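Local atomic coordinates of glutaconate coenzyme a-transferase (Acidaminococcus fermentans, PDB entry 1POI), a protein that transfers coenzyme A from acetyl-CoA to (R)-2-hydroxyglutarate and related acids such as glutaconate, a step of bacterial glutamate breakdown. Residues P246-C249 and Y253-D256; S77-V82 and P258-Y263; I154-P157 and G161-V164; D8-Y13 and L39-T44. One frame throughout, in Å; residues are numbered along the deposited sequence.

Interaction 1 (P246-C249 and Y253-D256); sequences PSQC and YDYD
Asp254 OD1 is gripped twice: the amide of Gln248 reaches it from across the contact through NE2, a weak bond of 3.1 Å, and the backbone N of Tyr255 meets it at 2.7 Å on the anti side. That carboxylate oxygen lies over the rim of the Tyr255 ring, on the face where the Gln248 amide is stacked, with amide and ring planes 25° apart and Gln248 CG 3.5 Å from Tyr255 CD2. Gln248 NE2 also binds an acidic side chain of another protein's chain, which supplies a basic partner to Asp254 OD2 as well. At the closed end two backbone bonds run from Cys249 N to Tyr253 O and from Tyr253 N to Cys249 O, both 3.1 Å. Tyr253 has CG between its backbone N and carbonyl carbon (chi1 49°), which turns the ring back against Cys249; Cys249 CB sits over one face, 3.7 Å from the centroid, while Ser247 O approaches the ring edge. The Tyr253 hydroxyl goes on to Glu212. A leucine at Tyr253 would probably leave Cys249 CB without its CH-pi face and Glu212 without that hydroxyl. At the other end Asp256 N bonds Pro246 O at 3.1 Å. The result is a buried loop whose two arms run antiparallel, joined by a single beta bridge and closing on Asp256, the N-cap of helix 257-266.

Interaction 2 (S77-V82 and P258-Y263); sequences SGVTNV and PFLKVY
Val79 and Leu260 meet at about a right angle, the forked valine coming in against the flank of a helix. One branch, Val79 CG2, nestles against the leucine side chain, 3.6 Å from Leu260 CD1 and just as near to Leu260 CB. The other branch leads toward the helix backbone: with CG1 anti to the valine N (chi1 -179°), it lies against the Leu260-Lys261 backbone and ends 3.9 Å from Lys261 CA. The valine therefore straddles the leucine side chain and the peptide that follows it, and no hydrogen bond joins the two segments. This is plain apolar packing of the loop between strand 73-74 and helix 84-92, part of the CoA-transferase domain, on helix 257-266 in the C-terminal part of the chain. Replacing Val79 with a glycine would probably open a gap beside Leu260 CD1 and leave the loop without this apolar contact to the helix. Lys261 flanks the valine with its aliphatic stem, Lys261 CG lying 4.3 Å from Val79 CG1. A polar tie lies alongside, where Thr80 OG1 is hydrogen-bonded to Asp264. On the buried flank of the helix Leu260 also touches Pro246, and the hydroxyl of Tyr263 bonds Asp58.

Interaction 3 (I154-P157 and G161-V164); sequences IDNP and GEKV
Ile154 and Val164 form an antiparallel hydrogen-bonded pair, in which Ile154 N bonds Val164 O at 2.9 Å and Val164 N returns to Ile154 O at 2.7 Å. A third backbone bond follows from Asn156 N to Glu162 O, also 2.7 Å. Between these lies the non-hydrogen-bonded pair Asp155 and Lys163, whose CA atoms come as near as 4.0 Å and whose side chains leave the backbone in diverging directions. The lysine then bends at chi3 (74°), which carries its CE back over the Ile154-Asp155 peptide and brings NZ to a long salt bridge, 3.6 Å from Asp155 OD1. On the face shared by Ile154 and Val164 the apolar branches meet, Ile154 CG1 lying 3.7 Å from Val164 CG2. Asn156 sets its CB against the other valine branch, and its side chain runs beside that of Glu162. There Asn156 ND2 donates a hydrogen bond of 3.1 Å to Glu162 OE2, the acceptor lying close to the amide plane while the donor stands above the carboxylate plane. Both polar ends are positioned from the turn between the strands: Glu162 OE1 pairs with Lys159, and Asn156 OD1 takes the N-H of Phe158. Farther out, Phe118 and Pro120 of the neighbouring strand pack on Ile154 and Val164, and Pro157 of the second subunit, another copy of this protein, touches Ile154. The short segments 154-156 and 162-164 run 123° apart, well off a straight antiparallel course, in a beta hairpin supplying two of the three strands of an antiparallel sheet, 162-168 in the middle and 152-156 at one edge within this chain.

Interaction 4 (D8-Y13 and L39-T44); sequences DAIAKY and LRQGIT
Ile10 CG2 is the point where the packing is closest: it touches Gln41 NE2 at 3.5 Å and Ile43 CD1 at 3.8 Å. The longer branch of Ile10, CG1 and CD1, is set beside the backbone N (chi1 -73°) and leads away, which leaves the CG2 methyl to face the other segment. Ile43 reaches across with its terminal methyl alone, so two buried isoleucines meet end against branch, with Glu37 and Ile38 of helix 32-40 packed beside them. Gln41 stretches toward helix 6-13, chi2 -165° keeping the chain extended, and lays its amide against the helix flank. The looser side is confined to the amide oxygen: Gln41 OE1 comes no nearer than 3.7 Å to Ala11 CB, on the solvent-exposed side of the helix. The nitrogen is held more firmly, for Gln41 NE2 donates to Glu37 and to the carbonyl of Lys7, a bond that ties the end of one helix to the first turn of the other. No hydrogen bond links the segments 8-13 and 39-44 themselves, whose nearest CA atoms, those of Ala11 and Gln41, are 7.8 Å apart. Gly42 takes a positive phi (72°) as the chain leaves the helix, letting it swing round and bring Ile43 to Ile10. Helix 32-40 thus ends in a Schellman motif, packed against helix 6-13 just ahead of strand 46-49 of the central parallel sheet.

Along the chain interaction 4 closes before the others open; interaction 2 opens at 77-82, encloses both interaction 3 and interaction 1, and closes on helix 257-266. Interactions 1 and 2 are neighbours, their centres about 12 Å apart, and touch where Pro246 CG packs 3.4 Å from Leu260 CD2; together they fasten helix 257-266 to loops of the parallel-sheet domain. Interaction 4 lies about 24 Å from interaction 1, centre to centre, on helices flanking the seven-stranded parallel sheet. Interaction 3 is remote, about 43 to 45 Å from the other centres, in the separate antiparallel sheet, where it forms part of a contact between two copies of the protein.

Interaction 1 (P246-C249 and Y253-D256)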
loop_
_atom_site.group_PDB
_atom_site.type_symbol
_atom_site.label_atom_id
_atom_site.label_comp_id
_atom_site.label_asym_id
_atom_site.label_seq_id
_atom_site.Cartn_x
_atom_site.Cartn_y
_atom_site.Cartn_z
ATOM N N PRO A 246 3.928 -20.299 20.252
ATOM C CA PRO A 246 3.899 -21.027 18.977
ATOM C C PRO A 246 2.692 -20.844 18.038
ATOM O O PRO A 246 2.494 -21.672 17.153
ATOM C CB PRO A 246 3.904 -22.477 19.449
ATOM C CG PRO A 246 2.982 -22.422 20.600
ATOM C CD PRO A 246 3.552 -21.207 21.346
ATOM N N SER A 247 1.853 -19.834 18.239
ATOM C CA SER A 247 0.692 -19.689 17.375
ATOM C C SER A 247 0.948 -18.692 16.254
ATOM O O SER A 247 1.910 -17.899 16.316
ATOM C CB SER A 247 -0.535 -19.305 18.196
ATOM O OG SER A 247 -0.401 -18.006 18.717
ATOM N N GLN A 248 0.104 -18.763 15.222
ATOM C CA GLN A 248 0.207 -17.881 14.045
ATOM C C GLN A 248 0.007 -16.423 14.422
ATOM O O GLN A 248 -0.403 -16.099 15.529
ATOM C CB GLN A 248 -0.836 -18.254 12.980
ATOM C CG GLN A 248 -0.905 -19.715 12.717
ATOM C CD GLN A 248 -1.836 -20.058 11.617
ATOM O OE1 GLN A 248 -3.030 -20.293 11.838
ATOM N NE2 GLN A 248 -1.306 -20.115 10.398
ATOM N N CYS A 249 0.301 -15.546 13.488
ATOM C CA CYS A 249 0.123 -14.148 13.702
ATOM C C CYS A 249 0.197 -13.589 12.306
ATOM O O CYS A 249 1.288 -13.361 11.747
ATOM C CB CYS A 249 1.209 -13.608 14.592
ATOM S SG CYS A 249 1.133 -11.844 14.797
ATOM N N TYR A 253 4.086 -14.447 10.915
ATOM C CA TYR A 253 4.674 -15.769 11.030
ATOM C C TYR A 253 3.635 -16.835 11.189
ATOM O O TYR A 253 2.520 -16.551 11.576
ATOM C CB TYR A 253 5.698 -15.830 12.177
ATOM C CG TYR A 253 5.222 -15.265 13.505
ATOM C CD1 TYR A 253 4.477 -16.044 14.392
ATOM C CD2 TYR A 253 5.507 -13.955 13.865
ATOM C CE1 TYR A 253 4.033 -15.530 15.587
ATOM C CE2 TYR A 253 5.061 -13.434 15.058
ATOM C CZ TYR A 253 4.328 -14.226 15.914
ATOM O OH TYR A 253 3.907 -13.708 17.117
ATOM N N ASP A 254 4.037 -18.064 10.907
ATOM C CA ASP A 254 3.191 -19.240 10.938
ATOM C C ASP A 254 3.341 -20.028 12.263
ATOM O O ASP A 254 4.283 -19.778 13.043
ATOM C CB ASP A 254 3.624 -20.081 9.747
ATOM C CG ASP A 254 2.528 -20.952 9.221
ATOM O OD1 ASP A 254 1.569 -21.224 9.970
ATOM O OD2 ASP A 254 2.626 -21.370 8.040
ATOM N N TYR A 255 2.436 -20.969 12.543
ATOM C CA TYR A 255 2.576 -21.718 13.778
ATOM C C TYR A 255 3.827 -22.569 13.761
ATOM O O TYR A 255 4.298 -22.976 12.711
ATOM C CB TYR A 255 1.351 -22.571 14.136
ATOM C CG TYR A 255 0.580 -23.252 13.023
ATOM C CD1 TYR A 255 1.212 -23.873 11.951
ATOM C CD2 TYR A 255 -0.811 -23.245 13.037
ATOM C CE1 TYR A 255 0.469 -24.461 10.914
ATOM C CE2 TYR A 255 -1.561 -23.828 12.013
ATOM C CZ TYR A 255 -0.917 -24.429 10.954
ATOM O OH TYR A 255 -1.689 -24.976 9.947
ATOM N N ASP A 256 4.371 -22.816 14.938
ATOM C CA ASP A 256 5.569 -23.607 15.107
ATOM C C ASP A 256 5.116 -25.018 15.405
ATOM O O ASP A 256 5.027 -25.405 16.559
ATOM C CB ASP A 256 6.368 -23.052 16.278
ATOM C CG ASP A 256 7.734 -23.634 16.365
ATOM O OD1 ASP A 256 7.844 -24.867 16.280
ATOM O OD2 ASP A 256 8.713 -22.871 16.524
#

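Interaction 2 (S77-V82 and P258-Y263)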
loop_
_atom_site.group_PDB
_atom_site.type_symbol
_atom_site.label_atom_id
_atom_site.label_comp_id
_atom_site.label_asym_id
_atom_site.label_seq_id
_atom_site.Cartn_x
_atom_site.Cartn_y
_atom_site.Cartn_z
ATOM N N SER A 77 -5.950 -27.153 18.258
ATOM C CA SER A 77 -6.477 -27.598 16.971
ATOM C C SER A 77 -5.433 -28.009 15.944
ATOM O O SER A 77 -4.576 -27.211 15.560
ATOM C CB SER A 77 -7.380 -26.511 16.386
ATOM O OG SER A 77 -8.198 -25.917 17.378
ATOM N N GLY A 78 -5.532 -29.256 15.488
ATOM C CA GLY A 78 -4.593 -29.777 14.510
ATOM C C GLY A 78 -3.554 -30.650 15.183
ATOM O O GLY A 78 -3.366 -31.797 14.793
ATOM N N VAL A 79 -2.886 -30.102 16.196
ATOM C CA VAL A 79 -1.883 -30.822 16.961
ATOM C C VAL A 79 -2.544 -31.627 18.098
ATOM O O VAL A 79 -2.467 -32.855 18.119
ATOM C CB VAL A 79 -0.842 -29.861 17.496
ATOM C CG1 VAL A 79 0.213 -30.624 18.270
ATOM C CG2 VAL A 79 -0.219 -29.093 16.327
ATOM N N THR A 80 -3.208 -30.958 19.037
ATOM C CA THR A 80 -3.896 -31.680 20.112
ATOM C C THR A 80 -5.400 -31.540 19.962
ATOM O O THR A 80 -5.942 -30.442 20.063
ATOM C CB THR A 80 -3.533 -31.187 21.515
ATOM O OG1 THR A 80 -2.121 -30.990 21.621
ATOM C CG2 THR A 80 -3.955 -32.229 22.520
ATOM N N ASN A 81 -6.066 -32.670 19.777
ATOM C CA ASN A 81 -7.515 -32.718 19.600
ATOM C C ASN A 81 -8.353 -32.153 20.729
ATOM O O ASN A 81 -9.363 -31.504 20.487
ATOM C CB ASN A 81 -7.968 -34.157 19.359
ATOM C CG ASN A 81 -7.817 -34.578 17.918
ATOM O OD1 ASN A 81 -7.485 -33.759 17.040
ATOM N ND2 ASN A 81 -8.072 -35.860 17.651
ATOM N N VAL A 82 -7.994 -32.534 21.952
ATOM C CA VAL A 82 -8.668 -32.132 23.187
ATOM C C VAL A 82 -7.530 -31.931 24.159
ATOM O O VAL A 82 -6.858 -32.890 24.496
ATOM C CB VAL A 82 -9.552 -33.283 23.737
ATOM C CG1 VAL A 82 -10.331 -32.815 24.962
ATOM C CG2 VAL A 82 -10.500 -33.792 22.646
ATOM N N PRO A 258 6.563 -28.088 15.143
ATOM C CA PRO A 258 7.384 -29.030 15.917
ATOM C C PRO A 258 7.103 -28.758 17.410
ATOM O O PRO A 258 6.731 -29.662 18.172
ATOM C CB PRO A 258 8.805 -28.623 15.535
ATOM C CG PRO A 258 8.652 -28.203 14.113
ATOM C CD PRO A 258 7.382 -27.386 14.132
ATOM N N PHE A 259 7.208 -27.483 17.794
ATOM C CA PHE A 259 6.955 -27.053 19.166
ATOM C C PHE A 259 5.575 -27.519 19.658
ATOM O O PHE A 259 5.477 -28.172 20.689
ATOM C CB PHE A 259 7.059 -25.545 19.253
ATOM C CG PHE A 259 7.121 -25.029 20.646
ATOM C CD1 PHE A 259 6.018 -25.118 21.486
ATOM C CD2 PHE A 259 8.286 -24.431 21.123
ATOM C CE1 PHE A 259 6.071 -24.614 22.788
ATOM C CE2 PHE A 259 8.353 -23.922 22.426
ATOM C CZ PHE A 259 7.245 -24.013 23.258
ATOM N N LEU A 260 4.517 -27.226 18.909
ATOM C CA LEU A 260 3.199 -27.648 19.332
ATOM C C LEU A 260 3.126 -29.149 19.473
ATOM O O LEU A 260 2.254 -29.653 20.170
ATOM C CB LEU A 260 2.107 -27.203 18.358
ATOM C CG LEU A 260 1.738 -25.738 18.131
ATOM C CD1 LEU A 260 0.659 -25.707 17.080
ATOM C CD2 LEU A 260 1.275 -25.053 19.397
ATOM N N LYS A 261 3.981 -29.876 18.767
ATOM C CA LYS A 261 3.962 -31.339 18.857
ATOM C C LYS A 261 4.625 -31.801 20.146
ATOM O O LYS A 261 4.207 -32.789 20.747
ATOM C CB LYS A 261 4.641 -31.990 17.652
ATOM C CG LYS A 261 3.876 -31.855 16.350
ATOM C CD LYS A 261 4.126 -33.062 15.466
ATOM C CE LYS A 261 3.841 -32.760 13.996
ATOM N NZ LYS A 261 4.880 -31.874 13.369
ATOM N N VAL A 262 5.663 -31.077 20.559
ATOM C CA VAL A 262 6.369 -31.377 21.797
ATOM C C VAL A 262 5.339 -31.263 22.902
ATOM O O VAL A 262 5.068 -32.235 23.609
ATOM C CB VAL A 262 7.468 -30.352 22.077
ATOM C CG1 VAL A 262 8.096 -30.616 23.406
ATOM C CG2 VAL A 262 8.508 -30.399 20.983
ATOM N N TYR A 263 4.707 -30.089 22.979
ATOM C CA TYR A 263 3.680 -29.821 23.971
ATOM C C TYR A 263 2.580 -30.894 23.945
ATOM O O TYR A 263 2.118 -31.323 25.000
ATOM C CB TYR A 263 3.085 -28.419 23.771
ATOM C CG TYR A 263 2.112 -28.011 24.865
ATOM C CD1 TYR A 263 2.568 -27.425 26.041
ATOM C CD2 TYR A 263 0.749 -28.309 24.761
ATOM C CE1 TYR A 263 1.695 -27.159 27.096
ATOM C CE2 TYR A 263 -0.134 -28.045 25.806
ATOM C CZ TYR A 263 0.349 -27.471 26.971
ATOM O OH TYR A 263 -0.515 -27.213 28.002
#

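Interaction 3 (I154-P157 and G161-V164)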
loop_
_atom_site.group_PDB
_atom_site.type_symbol
_atom_site.label_atom_id
_atom_site.label_comp_id
_atom_site.label_asym_id
_atom_site.label_seq_id
_atom_site.Cartn_x
_atom_site.Cartn_y
_atom_site.Cartn_z
ATOM N N ILE A 154 -36.939 -17.430 29.283
ATOM C CA ILE A 154 -37.858 -16.320 29.440
ATOM C C ILE A 154 -38.736 -16.249 28.225
ATOM O O ILE A 154 -38.350 -16.726 27.172
ATOM C CB ILE A 154 -37.097 -14.986 29.593
ATOM C CG1 ILE A 154 -36.345 -14.645 28.301
ATOM C CG2 ILE A 154 -36.140 -15.068 30.782
ATOM C CD1 ILE A 154 -35.801 -13.217 28.245
ATOM N N ASP A 155 -39.922 -15.681 28.381
ATOM C CA ASP A 155 -40.870 -15.529 27.282
ATOM C C ASP A 155 -40.322 -14.493 26.300
ATOM O O ASP A 155 -39.554 -13.610 26.673
ATOM C CB ASP A 155 -42.222 -15.005 27.798
ATOM C CG ASP A 155 -42.808 -15.846 28.929
ATOM O OD1 ASP A 155 -42.221 -15.845 30.039
ATOM O OD2 ASP A 155 -43.876 -16.483 28.727
ATOM N N ASN A 156 -40.693 -14.613 25.035
ATOM C CA ASN A 156 -40.270 -13.623 24.057
ATOM C C ASN A 156 -41.406 -12.579 24.137
ATOM O O ASN A 156 -42.548 -12.859 23.751
ATOM C CB ASN A 156 -40.172 -14.254 22.666
ATOM C CG ASN A 156 -39.776 -13.250 21.611
ATOM O OD1 ASN A 156 -39.741 -12.048 21.861
ATOM N ND2 ASN A 156 -39.474 -13.732 20.427
ATOM N N PRO A 157 -41.108 -11.363 24.624
ATOM C CA PRO A 157 -42.120 -10.317 24.761
ATOM C C PRO A 157 -42.973 -9.987 23.559
ATOM O O PRO A 157 -44.065 -9.447 23.714
ATOM C CB PRO A 157 -41.312 -9.118 25.258
ATOM C CG PRO A 157 -39.971 -9.370 24.716
ATOM C CD PRO A 157 -39.793 -10.830 24.990
ATOM N N GLY A 161 -46.110 -17.467 23.569
ATOM C CA GLY A 161 -46.009 -18.916 23.493
ATOM C C GLY A 161 -44.576 -19.334 23.221
ATOM O O GLY A 161 -44.225 -20.499 23.367
ATOM N N GLU A 162 -43.746 -18.375 22.824
ATOM C CA GLU A 162 -42.349 -18.629 22.534
ATOM C C GLU A 162 -41.449 -18.089 23.652
ATOM O O GLU A 162 -41.692 -17.004 24.204
ATOM C CB GLU A 162 -41.957 -18.013 21.180
ATOM C CG GLU A 162 -40.434 -17.940 20.964
ATOM C CD GLU A 162 -40.007 -17.469 19.577
ATOM O OE1 GLU A 162 -40.562 -17.968 18.572
ATOM O OE2 GLU A 162 -39.083 -16.627 19.503
ATOM N N LYS A 163 -40.430 -18.878 23.995
ATOM C CA LYS A 163 -39.455 -18.521 25.019
ATOM C C LYS A 163 -38.051 -18.583 24.413
ATOM O O LYS A 163 -37.815 -19.294 23.422
ATOM C CB LYS A 163 -39.531 -19.463 26.234
ATOM C CG LYS A 163 -40.921 -19.597 26.845
ATOM C CD LYS A 163 -40.880 -19.994 28.324
ATOM C CE LYS A 163 -40.438 -18.821 29.204
ATOM N NZ LYS A 163 -40.709 -19.005 30.664
ATOM N N VAL A 164 -37.148 -17.785 24.983
ATOM C CA VAL A 164 -35.759 -17.715 24.556
ATOM C C VAL A 164 -34.879 -18.014 25.793
ATOM O O VAL A 164 -35.374 -18.078 26.926
ATOM C CB VAL A 164 -35.411 -16.303 23.936
ATOM C CG1 VAL A 164 -36.595 -15.745 23.166
ATOM C CG2 VAL A 164 -34.936 -15.306 24.998
#

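Interaction 4 (D8-Y13 and L39-T44)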
loop_
_atom_site.group_PDB
_atom_site.type_symbol
_atom_site.label_atom_id
_atom_site.label_comp_id
_atom_site.label_asym_id
_atom_site.label_seq_id
_atom_site.Cartn_x
_atom_site.Cartn_y
_atom_site.Cartn_z
ATOM N N ASP A 8 6.142 -5.642 34.789
ATOM C CA ASP A 8 5.459 -4.544 35.435
ATOM C C ASP A 8 3.961 -4.531 35.099
ATOM O O ASP A 8 3.108 -4.588 36.000
ATOM C CB ASP A 8 6.115 -3.230 35.032
ATOM C CG ASP A 8 7.549 -3.107 35.548
ATOM O OD1 ASP A 8 7.908 -3.764 36.565
ATOM O OD2 ASP A 8 8.324 -2.335 34.942
ATOM N N ALA A 9 3.646 -4.558 33.808
ATOM C CA ALA A 9 2.265 -4.533 33.348
ATOM C C ALA A 9 1.425 -5.642 33.947
ATOM O O ALA A 9 0.384 -5.396 34.529
ATOM C CB ALA A 9 2.219 -4.593 31.835
ATOM N N ILE A 10 1.871 -6.871 33.804
ATOM C CA ILE A 10 1.133 -8.003 34.354
ATOM C C ILE A 10 0.872 -7.896 35.868
ATOM O O ILE A 10 -0.201 -8.275 36.356
ATOM C CB ILE A 10 1.889 -9.300 34.045
ATOM C CG1 ILE A 10 1.737 -9.618 32.551
ATOM C CG2 ILE A 10 1.458 -10.420 34.988
ATOM C CD1 ILE A 10 0.311 -10.081 32.107
ATOM N N ALA A 11 1.873 -7.405 36.597
ATOM C CA ALA A 11 1.795 -7.255 38.047
ATOM C C ALA A 11 0.766 -6.211 38.453
ATOM O O ALA A 11 0.020 -6.395 39.417
ATOM C CB ALA A 11 3.141 -6.869 38.589
ATOM N N LYS A 12 0.772 -5.097 37.731
ATOM C CA LYS A 12 -0.140 -3.998 37.984
ATOM C C LYS A 12 -1.588 -4.282 37.601
ATOM O O LYS A 12 -2.478 -4.146 38.435
ATOM C CB LYS A 12 0.362 -2.743 37.277
ATOM C CG LYS A 12 -0.471 -1.520 37.530
ATOM C CD LYS A 12 0.259 -0.271 37.043
ATOM C CE LYS A 12 -0.534 1.012 37.331
ATOM N NZ LYS A 12 0.254 2.245 36.994
ATOM N N TYR A 13 -1.834 -4.736 36.376
ATOM C CA TYR A 13 -3.211 -4.976 35.931
ATOM C C TYR A 13 -3.789 -6.373 36.093
ATOM O O TYR A 13 -4.971 -6.564 35.797
ATOM C CB TYR A 13 -3.390 -4.516 34.484
ATOM C CG TYR A 13 -2.941 -3.108 34.260
ATOM C CD1 TYR A 13 -3.765 -2.034 34.595
ATOM C CD2 TYR A 13 -1.668 -2.835 33.794
ATOM C CE1 TYR A 13 -3.328 -0.713 34.478
ATOM C CE2 TYR A 13 -1.214 -1.513 33.669
ATOM C CZ TYR A 13 -2.054 -0.464 34.016
ATOM O OH TYR A 13 -1.623 0.843 33.908
ATOM N N LEU A 39 1.678 -17.149 34.781
ATOM C CA LEU A 39 2.155 -18.346 35.497
ATOM C C LEU A 39 3.378 -18.051 36.364
ATOM O O LEU A 39 3.402 -18.326 37.572
ATOM C CB LEU A 39 2.535 -19.450 34.513
ATOM C CG LEU A 39 1.382 -20.210 33.901
ATOM C CD1 LEU A 39 1.926 -21.300 33.023
ATOM C CD2 LEU A 39 0.547 -20.799 34.999
ATOM N N ARG A 40 4.385 -17.478 35.721
ATOM C CA ARG A 40 5.638 -17.131 36.364
ATOM C C ARG A 40 5.416 -16.252 37.592
ATOM O O ARG A 40 6.261 -16.208 38.480
ATOM C CB ARG A 40 6.541 -16.413 35.346
ATOM C CG ARG A 40 8.026 -16.369 35.668
ATOM C CD ARG A 40 8.821 -15.679 34.568
ATOM N NE ARG A 40 8.783 -16.469 33.344
ATOM C CZ ARG A 40 8.581 -15.969 32.128
ATOM N NH1 ARG A 40 8.407 -14.668 31.958
ATOM N NH2 ARG A 40 8.513 -16.778 31.081
ATOM N N GLN A 41 4.283 -15.564 37.665
ATOM C CA GLN A 41 4.049 -14.688 38.807
ATOM C C GLN A 41 3.218 -15.260 39.960
ATOM O O GLN A 41 2.958 -14.584 40.949
ATOM C CB GLN A 41 3.520 -13.333 38.338
ATOM C CG GLN A 41 4.600 -12.453 37.745
ATOM C CD GLN A 41 4.157 -11.033 37.617
ATOM O OE1 GLN A 41 3.451 -10.521 38.479
ATOM N NE2 GLN A 41 4.564 -10.372 36.549
ATOM N N GLY A 42 2.852 -16.528 39.857
ATOM C CA GLY A 42 2.077 -17.136 40.905
ATOM C C GLY A 42 0.655 -16.618 40.899
ATOM O O GLY A 42 -0.078 -16.785 41.883
ATOM N N ILE A 43 0.239 -15.996 39.801
ATOM C CA ILE A 43 -1.125 -15.489 39.718
ATOM C C ILE A 43 -2.030 -16.699 39.697
ATOM O O ILE A 43 -1.704 -17.677 39.036
ATOM C CB ILE A 43 -1.289 -14.621 38.503
ATOM C CG1 ILE A 43 -0.686 -13.260 38.833
ATOM C CG2 ILE A 43 -2.751 -14.519 38.112
ATOM C CD1 ILE A 43 -0.306 -12.463 37.650
ATOM N N THR A 44 -3.131 -16.660 40.447
ATOM C CA THR A 44 -4.000 -17.824 40.528
ATOM C C THR A 44 -5.473 -17.498 40.788
ATOM O O THR A 44 -5.863 -16.333 40.894
ATOM C CB THR A 44 -3.431 -18.774 41.627
ATOM O OG1 THR A 44 -4.326 -19.879 41.884
ATOM C CG2 THR A 44 -3.148 -17.983 42.911
#